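Local atomic coordinates of iron-sulfur cluster assembly scaffold protein NifU (Fervidobacterium islandicum, PDB entry 6A6F), a protein that probably acts as a scaffold or sulfur-accepting partner in the SUF pathway of iron-sulfur cluster assembly and carries a bound zinc ion. Residues E8-Y13 against G61-Q66; G21-A26 against Y44-G49; A67-M72 against L125-T130. All coordinates share one frame; numbering follows the deposited sequence.

Contact 1: E8-Y13 against G61-Q66. With ZN (zinc ion), chain G.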
loop_
_atom_site.group_PDB
_atom_site.type_symbol
_atom_site.label_atom_id
_atom_site.label_comp_id
_atom_site.label_asym_id
_atom_site.label_seq_id
_atom_site.Cartn_x
_atom_site.Cartn_y
_atom_site.Cartn_z
ATOM N N GLU A 8 6.480 13.552 -2.571
ATOM C CA GLU A 8 5.472 13.467 -3.609
ATOM C C GLU A 8 5.860 12.405 -4.640
ATOM O O GLU A 8 5.007 11.681 -5.157
ATOM C CB GLU A 8 5.287 14.859 -4.221
ATOM C CG GLU A 8 4.407 15.002 -5.441
ATOM C CD GLU A 8 4.297 16.470 -5.902
ATOM O OE1 GLU A 8 4.984 17.371 -5.355
ATOM O OE2 GLU A 8 3.510 16.729 -6.820
ATOM N N PHE A 9 7.158 12.324 -4.927
ATOM C CA PHE A 9 7.691 11.365 -5.883
ATOM C C PHE A 9 7.343 9.944 -5.443
ATOM O O PHE A 9 6.760 9.205 -6.183
ATOM C CB PHE A 9 9.215 11.537 -6.010
ATOM C CG PHE A 9 9.854 10.520 -6.882
ATOM C CD1 PHE A 9 9.969 10.734 -8.232
ATOM C CD2 PHE A 9 10.366 9.344 -6.344
ATOM C CE1 PHE A 9 10.569 9.802 -9.055
ATOM C CE2 PHE A 9 10.966 8.407 -7.166
ATOM C CZ PHE A 9 11.072 8.645 -8.529
ATOM N N ILE A 10 7.732 9.598 -4.235
ATOM C CA ILE A 10 7.417 8.299 -3.622
ATOM C C ILE A 10 5.909 8.035 -3.628
ATOM O O ILE A 10 5.457 6.940 -4.046
ATOM C CB ILE A 10 8.012 8.194 -2.204
ATOM C CG1 ILE A 10 9.535 8.077 -2.306
ATOM C CG2 ILE A 10 7.513 6.954 -1.444
ATOM C CD1 ILE A 10 10.269 8.309 -1.035
ATOM N N MET A 11 5.123 8.995 -3.168
ATOM C CA MET A 11 3.664 8.777 -3.131
ATOM C C MET A 11 3.022 8.583 -4.484
ATOM O O MET A 11 2.180 7.670 -4.629
ATOM C CB MET A 11 2.918 9.816 -2.270
ATOM C CG MET A 11 3.278 9.739 -0.774
ATOM S SD MET A 11 3.363 8.098 0.020
ATOM C CE MET A 11 1.618 7.670 -0.173
ATOM N N ASP A 12 3.425 9.362 -5.486
ATOM C CA ASP A 12 2.975 9.156 -6.818
ATOM C C ASP A 12 3.378 7.745 -7.308
ATOM O O ASP A 12 2.527 7.038 -7.817
ATOM C CB ASP A 12 3.588 10.203 -7.789
ATOM C CG ASP A 12 2.944 11.623 -7.644
ATOM O OD1 ASP A 12 1.922 11.743 -6.949
ATOM O OD2 ASP A 12 3.434 12.599 -8.264
ATOM N N TYR A 13 4.663 7.369 -7.211
ATOM C CA TYR A 13 5.085 6.071 -7.712
ATOM C C TYR A 13 4.497 4.865 -6.962
ATOM O O TYR A 13 4.397 3.802 -7.531
ATOM C CB TYR A 13 6.616 5.973 -7.837
ATOM C CG TYR A 13 7.066 6.481 -9.192
ATOM C CD1 TYR A 13 7.021 5.646 -10.312
ATOM C CD2 TYR A 13 7.478 7.805 -9.359
ATOM C CE1 TYR A 13 7.374 6.104 -11.558
ATOM C CE2 TYR A 13 7.852 8.287 -10.605
ATOM C CZ TYR A 13 7.811 7.434 -11.695
ATOM O OH TYR A 13 8.177 7.904 -12.926
ATOM N N GLY A 61 2.829 -3.861 -0.349
ATOM C CA GLY A 61 3.648 -3.449 0.769
ATOM C C GLY A 61 3.504 -1.960 1.049
ATOM O O GLY A 61 2.622 -1.288 0.532
ATOM N N CYS A 62 4.408 -1.436 1.862
ATOM C CA CYS A 62 4.438 -0.017 2.126
ATOM C C CYS A 62 4.653 0.872 0.847
ATOM O O CYS A 62 4.961 0.385 -0.273
ATOM C CB CYS A 62 5.498 0.254 3.181
ATOM S SG CYS A 62 7.227 0.241 2.670
ATOM N N ALA A 63 4.501 2.171 1.026
ATOM C CA ALA A 63 4.693 3.098 -0.048
ATOM C C ALA A 63 6.125 3.147 -0.598
ATOM O O ALA A 63 6.317 3.374 -1.799
ATOM C CB ALA A 63 4.228 4.496 0.387
ATOM N N ILE A 64 7.105 2.948 0.254
ATOM C CA ILE A 64 8.483 2.972 -0.133
ATOM C C ILE A 64 8.841 1.729 -0.961
ATOM O O ILE A 64 9.488 1.882 -2.026
ATOM C CB ILE A 64 9.410 3.105 1.084
ATOM C CG1 ILE A 64 9.267 4.490 1.733
ATOM C CG2 ILE A 64 10.855 2.900 0.676
ATOM C CD1 ILE A 64 10.050 4.613 3.038
ATOM N N SER A 65 8.436 0.533 -0.501
ATOM C CA SER A 65 8.663 -0.694 -1.272
ATOM C C SER A 65 7.922 -0.700 -2.627
ATOM O O SER A 65 8.506 -1.113 -3.622
ATOM C CB SER A 65 8.306 -1.985 -0.490
ATOM O OG SER A 65 6.883 -2.052 -0.267
ATOM N N GLN A 66 6.668 -0.226 -2.666
ATOM C CA GLN A 66 5.878 -0.149 -3.899
ATOM C C GLN A 66 6.413 0.933 -4.858
ATOM O O GLN A 66 6.538 0.659 -6.071
ATOM C CB GLN A 66 4.359 0.052 -3.667
ATOM C CG GLN A 66 3.675 -1.078 -2.921
ATOM C CD GLN A 66 2.127 -1.009 -2.855
ATOM O OE1 GLN A 66 1.518 -1.979 -2.458
ATOM N NE2 GLN A 66 1.504 0.110 -3.254
HETATM ZN ZN ZN G . 8.189 -1.421 3.992
#
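The N-terminal helix 8-14 of this NifU-like domain lies against the first turn of helix 63-76, directly behind the zinc site, with Ile10 and Met11 reaching Ala63 and Ile64. Met11 starts out pointing away from that turn, but its chain bends twice (chi2 -45°, chi3 -64°) and swings the sulfur back, so that SD rests 3.7 Å from Ala63 CB, with the terminal CE beside the same methyl. Ile10 points toward the other helix and uses one branch: CG2 sits 3.8 Å from the backbone oxygen Ala63 O and 4.4 Å from Ile64 CG1. The side chains meet through carbon and sulfur alone, with Ile10 CG2 also resting on a backbone carbonyl. Met11 of the second subunit packs on Ala63 as well. Ile10 also packs on Phe111 and on Ala67, one turn further along helix 63-76.

The helix start that these residues press on is itself bound to the metal. Cys62 is its N-cap, and Cys62 SG binds zinc at 2.3 Å, with Cys37, Asp39 and Cys123 completing the site. Just ahead of the cap, the peptide of Gly61 is tied down from within the helix, Gly61 N donating to Gln66 OE1 at 3.1 Å from a position tilted out of the amide's carbonyl plane. The metal-bound sulfur has a second task: Cys62 SG accepts the capping bond from Ser65 N, 3.4 Å long and nearly straight, with 170° at the hydrogen.

Contact 2: G21-A26 against Y44-G49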
loop_
_atom_site.group_PDB
_atom_site.type_symbol
_atom_site.label_atom_id
_atom_site.label_comp_id
_atom_site.label_asym_id
_atom_site.label_seq_id
_atom_site.Cartn_x
_atom_site.Cartn_y
_atom_site.Cartn_z
ATOM N N GLY A 21 0.617 -6.791 -11.597
ATOM C CA GLY A 21 -0.028 -7.897 -12.294
ATOM C C GLY A 21 0.938 -9.059 -12.505
ATOM O O GLY A 21 2.095 -9.036 -12.089
ATOM N N LYS A 22 0.463 -10.049 -13.217
ATOM C CA LYS A 22 1.251 -11.218 -13.568
ATOM C C LYS A 22 1.545 -11.222 -15.043
ATOM O O LYS A 22 0.824 -10.591 -15.848
ATOM C CB LYS A 22 0.469 -12.503 -13.247
ATOM C CG LYS A 22 0.038 -12.611 -11.810
ATOM C CD LYS A 22 -0.688 -13.929 -11.587
ATOM C CE LYS A 22 -0.652 -14.328 -10.121
ATOM N NZ LYS A 22 -1.833 -15.171 -9.797
ATOM N N ILE A 23 2.573 -11.979 -15.417
ATOM C CA ILE A 23 2.824 -12.244 -16.807
ATOM C C ILE A 23 2.635 -13.739 -16.967
ATOM O O ILE A 23 3.255 -14.512 -16.247
ATOM C CB ILE A 23 4.236 -11.833 -17.211
ATOM C CG1 ILE A 23 4.365 -10.324 -17.224
ATOM C CG2 ILE A 23 4.562 -12.354 -18.608
ATOM C CD1 ILE A 23 5.781 -9.859 -17.393
ATOM N N GLU A 24 1.752 -14.127 -17.882
ATOM C CA GLU A 24 1.491 -15.526 -18.127
ATOM C C GLU A 24 2.687 -16.136 -18.885
ATOM O O GLU A 24 3.240 -15.497 -19.778
ATOM C CB GLU A 24 0.170 -15.701 -18.902
ATOM C CG GLU A 24 -0.237 -17.171 -19.001
ATOM C CD GLU A 24 -1.617 -17.424 -19.616
ATOM O OE1 GLU A 24 -2.121 -16.582 -20.409
ATOM O OE2 GLU A 24 -2.185 -18.505 -19.314
ATOM N N ASN A 25 3.071 -17.348 -18.497
ATOM C CA ASN A 25 4.247 -18.016 -19.006
ATOM C C ASN A 25 5.513 -17.172 -18.929
ATOM O O ASN A 25 6.299 -17.094 -19.870
ATOM C CB ASN A 25 3.998 -18.484 -20.440
ATOM C CG ASN A 25 2.786 -19.389 -20.542
ATOM O OD1 ASN A 25 2.662 -20.320 -19.780
ATOM N ND2 ASN A 25 1.908 -19.128 -21.507
ATOM N N ALA A 26 5.687 -16.490 -17.807
ATOM C CA ALA A 26 6.859 -15.677 -17.579
ATOM C C ALA A 26 8.096 -16.543 -17.715
ATOM O O ALA A 26 8.074 -17.700 -17.396
ATOM C CB ALA A 26 6.801 -15.089 -16.176
ATOM N N TYR A 44 7.701 -10.735 -12.140
ATOM C CA TYR A 44 7.482 -11.571 -13.367
ATOM C C TYR A 44 8.341 -10.973 -14.506
ATOM O O TYR A 44 8.277 -9.783 -14.732
ATOM C CB TYR A 44 5.995 -11.537 -13.813
ATOM C CG TYR A 44 5.094 -12.192 -12.819
ATOM C CD1 TYR A 44 4.658 -11.509 -11.728
ATOM C CD2 TYR A 44 4.736 -13.544 -12.937
ATOM C CE1 TYR A 44 3.841 -12.106 -10.782
ATOM C CE2 TYR A 44 3.949 -14.155 -11.980
ATOM C CZ TYR A 44 3.516 -13.410 -10.906
ATOM O OH TYR A 44 2.753 -13.963 -9.942
ATOM N N PHE A 45 9.152 -11.780 -15.202
ATOM C CA PHE A 45 10.012 -11.275 -16.270
ATOM C C PHE A 45 9.724 -11.937 -17.615
ATOM O O PHE A 45 9.460 -13.146 -17.653
ATOM C CB PHE A 45 11.498 -11.543 -15.960
ATOM C CG PHE A 45 12.006 -10.862 -14.718
ATOM C CD1 PHE A 45 11.831 -11.441 -13.489
ATOM C CD2 PHE A 45 12.694 -9.673 -14.810
ATOM C CE1 PHE A 45 12.328 -10.831 -12.348
ATOM C CE2 PHE A 45 13.178 -9.043 -13.687
ATOM C CZ PHE A 45 13.001 -9.636 -12.457
ATOM N N LEU A 46 9.815 -11.144 -18.691
ATOM C CA LEU A 46 10.048 -11.650 -20.040
ATOM C C LEU A 46 11.364 -11.062 -20.507
ATOM O O LEU A 46 11.578 -9.842 -20.345
ATOM C CB LEU A 46 8.991 -11.215 -21.069
ATOM C CG LEU A 46 7.585 -11.789 -20.866
ATOM C CD1 LEU A 46 6.581 -11.103 -21.789
ATOM C CD2 LEU A 46 7.528 -13.284 -21.130
ATOM N N PHE A 47 12.148 -11.906 -21.189
ATOM C CA PHE A 47 13.456 -11.587 -21.746
ATOM C C PHE A 47 13.488 -11.932 -23.232
ATOM O O PHE A 47 12.755 -12.812 -23.702
ATOM C CB PHE A 47 14.547 -12.464 -21.106
ATOM C CG PHE A 47 14.589 -12.439 -19.581
ATOM C CD1 PHE A 47 14.805 -11.290 -18.912
ATOM C CD2 PHE A 47 14.495 -13.599 -18.864
ATOM C CE1 PHE A 47 14.882 -11.258 -17.504
ATOM C CE2 PHE A 47 14.555 -13.603 -17.476
ATOM C CZ PHE A 47 14.761 -12.423 -16.786
ATOM N N ASP A 48 14.412 -11.286 -23.937
ATOM C CA ASP A 48 14.771 -11.656 -25.289
ATOM C C ASP A 48 16.291 -11.735 -25.255
ATOM O O ASP A 48 17.001 -10.731 -25.426
ATOM C CB ASP A 48 14.298 -10.614 -26.294
ATOM C CG ASP A 48 14.632 -11.001 -27.740
ATOM O OD1 ASP A 48 15.123 -12.118 -27.972
ATOM O OD2 ASP A 48 14.391 -10.194 -28.644
ATOM N N GLY A 49 16.770 -12.926 -24.967
ATOM C CA GLY A 49 18.168 -13.131 -24.730
ATOM C C GLY A 49 18.518 -12.399 -23.472
ATOM O O GLY A 49 18.003 -12.737 -22.413
#
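Tyr44 holds its CG anti to its own carbonyl carbon (chi1 -66°), which turns the ring against the loop 21-26. Lys22 makes the same turn at CB (chi1 -57°) and then runs on extended, and the lysine chain runs alongside the phenol ring in the same sense. The ring face is covered by Lys22 CA, 3.8 Å from the centroid of the Tyr44 ring and 10° off the normal, a CH-pi contact made by the backbone carbon itself. Farther out, the aliphatic chain follows the phenol to its end, where Lys22 CE is 3.4 Å from Tyr44 OH. The ammonium group continues past it to a diethylene glycol molecule, probably from the crystallisation liquor. At the edge of the ring, near its plane, comes the methyl of Ala26, 4.1 Å from Tyr44 CD2.

Strand 39-48 is the middle strand of the antiparallel sheet of the NifU-like fold, and here the loop leading into strand 28-34 folds across one of its faces. Phe45 points away from the loop and packs on Leu131 and Ala134 of helix 118-135. Gly21, at backbone angles that call for glycine, is hydrogen-bonded through its backbone to Phe57 in the neighbouring strand 51-58.

Ile23 opens a type II turn that closes at Ala26. The side chains of Ile23 and Tyr44 pass each other running in opposed senses, CB to CB at 3.8 Å, while Ile23 CG2 leans on Leu46 CG at 3.8 Å. At the far end of the turn, Ala26 CB settles 3.6 Å from Phe45 O.

Contact 3: A67-M72 against L125-T130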
loop_
_atom_site.group_PDB
_atom_site.type_symbol
_atom_site.label_atom_id
_atom_site.label_comp_id
_atom_site.label_asym_id
_atom_site.label_seq_id
_atom_site.Cartn_x
_atom_site.Cartn_y
_atom_site.Cartn_z
ATOM N N ALA A 67 6.741 2.122 -4.337
ATOM C CA ALA A 67 7.391 3.168 -5.130
ATOM C C ALA A 67 8.711 2.695 -5.739
ATOM O O ALA A 67 8.934 2.838 -6.929
ATOM C CB ALA A 67 7.613 4.432 -4.321
ATOM N N SER A 68 9.537 2.094 -4.920
ATOM C CA SER A 68 10.815 1.549 -5.371
ATOM C C SER A 68 10.645 0.488 -6.461
ATOM O O SER A 68 11.313 0.561 -7.462
ATOM C CB SER A 68 11.624 0.980 -4.233
ATOM O OG SER A 68 12.933 0.585 -4.679
ATOM N N THR A 69 9.727 -0.457 -6.270
ATOM C CA THR A 69 9.393 -1.456 -7.292
ATOM C C THR A 69 9.005 -0.855 -8.651
ATOM O O THR A 69 9.505 -1.285 -9.695
ATOM C CB THR A 69 8.239 -2.386 -6.823
ATOM O OG1 THR A 69 8.590 -2.993 -5.560
ATOM C CG2 THR A 69 8.005 -3.495 -7.849
ATOM N N ASN A 70 8.140 0.146 -8.635
ATOM C CA ASN A 70 7.692 0.723 -9.825
ATOM C C ASN A 70 8.803 1.528 -10.517
ATOM O O ASN A 70 8.869 1.526 -11.734
ATOM C CB ASN A 70 6.469 1.611 -9.559
ATOM C CG ASN A 70 5.191 0.805 -9.430
ATOM O OD1 ASN A 70 4.909 -0.010 -10.284
ATOM N ND2 ASN A 70 4.416 1.031 -8.363
ATOM N N VAL A 71 9.618 2.263 -9.767
ATOM C CA VAL A 71 10.685 3.057 -10.380
ATOM C C VAL A 71 11.703 2.066 -10.971
ATOM O O VAL A 71 12.169 2.268 -12.081
ATOM C CB VAL A 71 11.309 4.057 -9.423
ATOM C CG1 VAL A 71 12.516 4.704 -10.026
ATOM C CG2 VAL A 71 10.278 5.128 -9.040
ATOM N N MET A 72 11.966 0.985 -10.269
ATOM C CA MET A 72 12.876 -0.042 -10.776
ATOM C C MET A 72 12.405 -0.580 -12.135
ATOM O O MET A 72 13.214 -0.649 -13.105
ATOM C CB MET A 72 13.033 -1.187 -9.803
ATOM C CG MET A 72 13.962 -2.279 -10.239
ATOM S SD MET A 72 13.942 -3.729 -9.185
ATOM C CE MET A 72 12.448 -4.593 -9.698
ATOM N N LEU A 125 15.168 -1.505 -0.814
ATOM C CA LEU A 125 15.977 -2.536 -1.417
ATOM C C LEU A 125 15.257 -3.816 -1.775
ATOM O O LEU A 125 15.811 -4.592 -2.542
ATOM C CB LEU A 125 17.191 -2.881 -0.554
ATOM C CG LEU A 125 18.311 -1.842 -0.584
ATOM C CD1 LEU A 125 19.398 -2.289 0.376
ATOM C CD2 LEU A 125 18.875 -1.641 -1.985
ATOM N N LEU A 126 14.059 -4.050 -1.233
ATOM C CA LEU A 126 13.362 -5.292 -1.463
ATOM C C LEU A 126 13.238 -5.660 -2.976
ATOM O O LEU A 126 13.671 -6.734 -3.379
ATOM C CB LEU A 126 11.974 -5.279 -0.799
ATOM C CG LEU A 126 11.114 -6.517 -1.107
ATOM C CD1 LEU A 126 11.826 -7.756 -0.601
ATOM C CD2 LEU A 126 9.739 -6.401 -0.504
ATOM N N PRO A 127 12.655 -4.764 -3.818
ATOM C CA PRO A 127 12.603 -5.132 -5.248
ATOM C C PRO A 127 13.959 -5.356 -5.860
ATOM O O PRO A 127 14.068 -6.201 -6.731
ATOM C CB PRO A 127 11.937 -3.941 -5.915
ATOM C CG PRO A 127 12.066 -2.853 -4.896
ATOM C CD PRO A 127 11.998 -3.490 -3.572
ATOM N N TRP A 128 14.957 -4.574 -5.474
ATOM C CA TRP A 128 16.296 -4.663 -6.093
ATOM C C TRP A 128 17.026 -5.978 -5.727
ATOM O O TRP A 128 17.647 -6.612 -6.579
ATOM C CB TRP A 128 17.156 -3.454 -5.688
ATOM C CG TRP A 128 16.746 -2.190 -6.340
ATOM C CD1 TRP A 128 16.060 -1.176 -5.772
ATOM C CD2 TRP A 128 16.947 -1.836 -7.701
ATOM N NE1 TRP A 128 15.821 -0.207 -6.689
ATOM C CE2 TRP A 128 16.373 -0.583 -7.888
ATOM C CE3 TRP A 128 17.533 -2.477 -8.792
ATOM C CZ2 TRP A 128 16.380 0.066 -9.120
ATOM C CZ3 TRP A 128 17.561 -1.812 -10.013
ATOM C CH2 TRP A 128 16.999 -0.560 -10.158
ATOM N N LYS A 129 16.926 -6.365 -4.454
ATOM C CA LYS A 129 17.484 -7.616 -3.968
ATOM C C LYS A 129 16.770 -8.802 -4.612
ATOM O O LYS A 129 17.410 -9.774 -4.964
ATOM C CB LYS A 129 17.361 -7.716 -2.438
ATOM C CG LYS A 129 18.125 -6.663 -1.618
ATOM C CD LYS A 129 19.571 -6.448 -2.051
ATOM C CE LYS A 129 20.453 -7.631 -1.660
ATOM N NZ LYS A 129 21.861 -7.537 -2.199
ATOM N N THR A 130 15.455 -8.685 -4.790
ATOM C CA THR A 130 14.687 -9.702 -5.483
ATOM C C THR A 130 15.071 -9.800 -6.934
ATOM O O THR A 130 15.248 -10.900 -7.450
ATOM C CB THR A 130 13.172 -9.478 -5.339
ATOM O OG1 THR A 130 12.871 -9.436 -3.948
ATOM C CG2 THR A 130 12.400 -10.617 -5.986
HETATM O O HOH W 1 13.830 1.917 -6.909
#
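One face of the Trp128 indole is covered by Met72, whose CG stands 3.4 Å from the centroid of the six-membered ring and 10° off its normal. The sulfur follows over the same face: Met72 SD lies 4.0 Å from that centroid, a Met-aromatic contact added to the CH-pi one. Elsewhere the ring meets Phe124, with the two planes at about 45°. Met72 extends from its backbone, chi1 -179°, out across the ring and then bends at its last torsion, bringing SD to 3.5 Å from Pro127 O and CE close to the same oxygen.

The indole N-H is satisfied through a bridging water, which accepts from Trp128 NE1 at 2.9 Å and donates to Ser68 OG at 2.7 Å. The serine hydroxyl is in turn hydrogen-bonded to Phe124 O, one turn before the tryptophan. A leucine in place of Trp128 would probably deprive Met72 of the flat surface it lies on and leave the water without its N-H donor.

Pro127, the residue before Trp128, lies against Thr69, with OG1 of Thr69 3.5 Å from CB of Pro127; the threonine hydroxyl itself is bonded to Ser65 O. Helix 118-135 is kinked here: Pro127 has no N-H to give, and Trp128 N makes no bond to the preceding turn either. The segment axes approach to 8.2 Å at 47°, in the heart of the molecule: helix 81-95 touches Trp128 through Met87 and Met88, helix 8-14 packs on Ala67 and Val71, and Leu43 of strand 39-48 meets both Met72 and Thr130.

How the contacts relate
Contacts 1 and 3 share helix 63-76: its first turn packs on helix 8-14 in contact 1, and the following turns pack on helix 118-135 in contact 3. Their centres are about 10 Å apart and they touch, Tyr13 O receiving a probable hydrogen bond from Asn70 ND2. Contact 2 lies apart on the side of the sheet away from helix 118-135, its centre about 23 Å from contact 1's and 17 Å from contact 3's. Along the chain, both segments of contact 2 fall between those of contact 1, and contact 3 comes after. The central helix thus links the zinc site to the core, while contact 2 holds the loop before strand 28-34 against the middle strand.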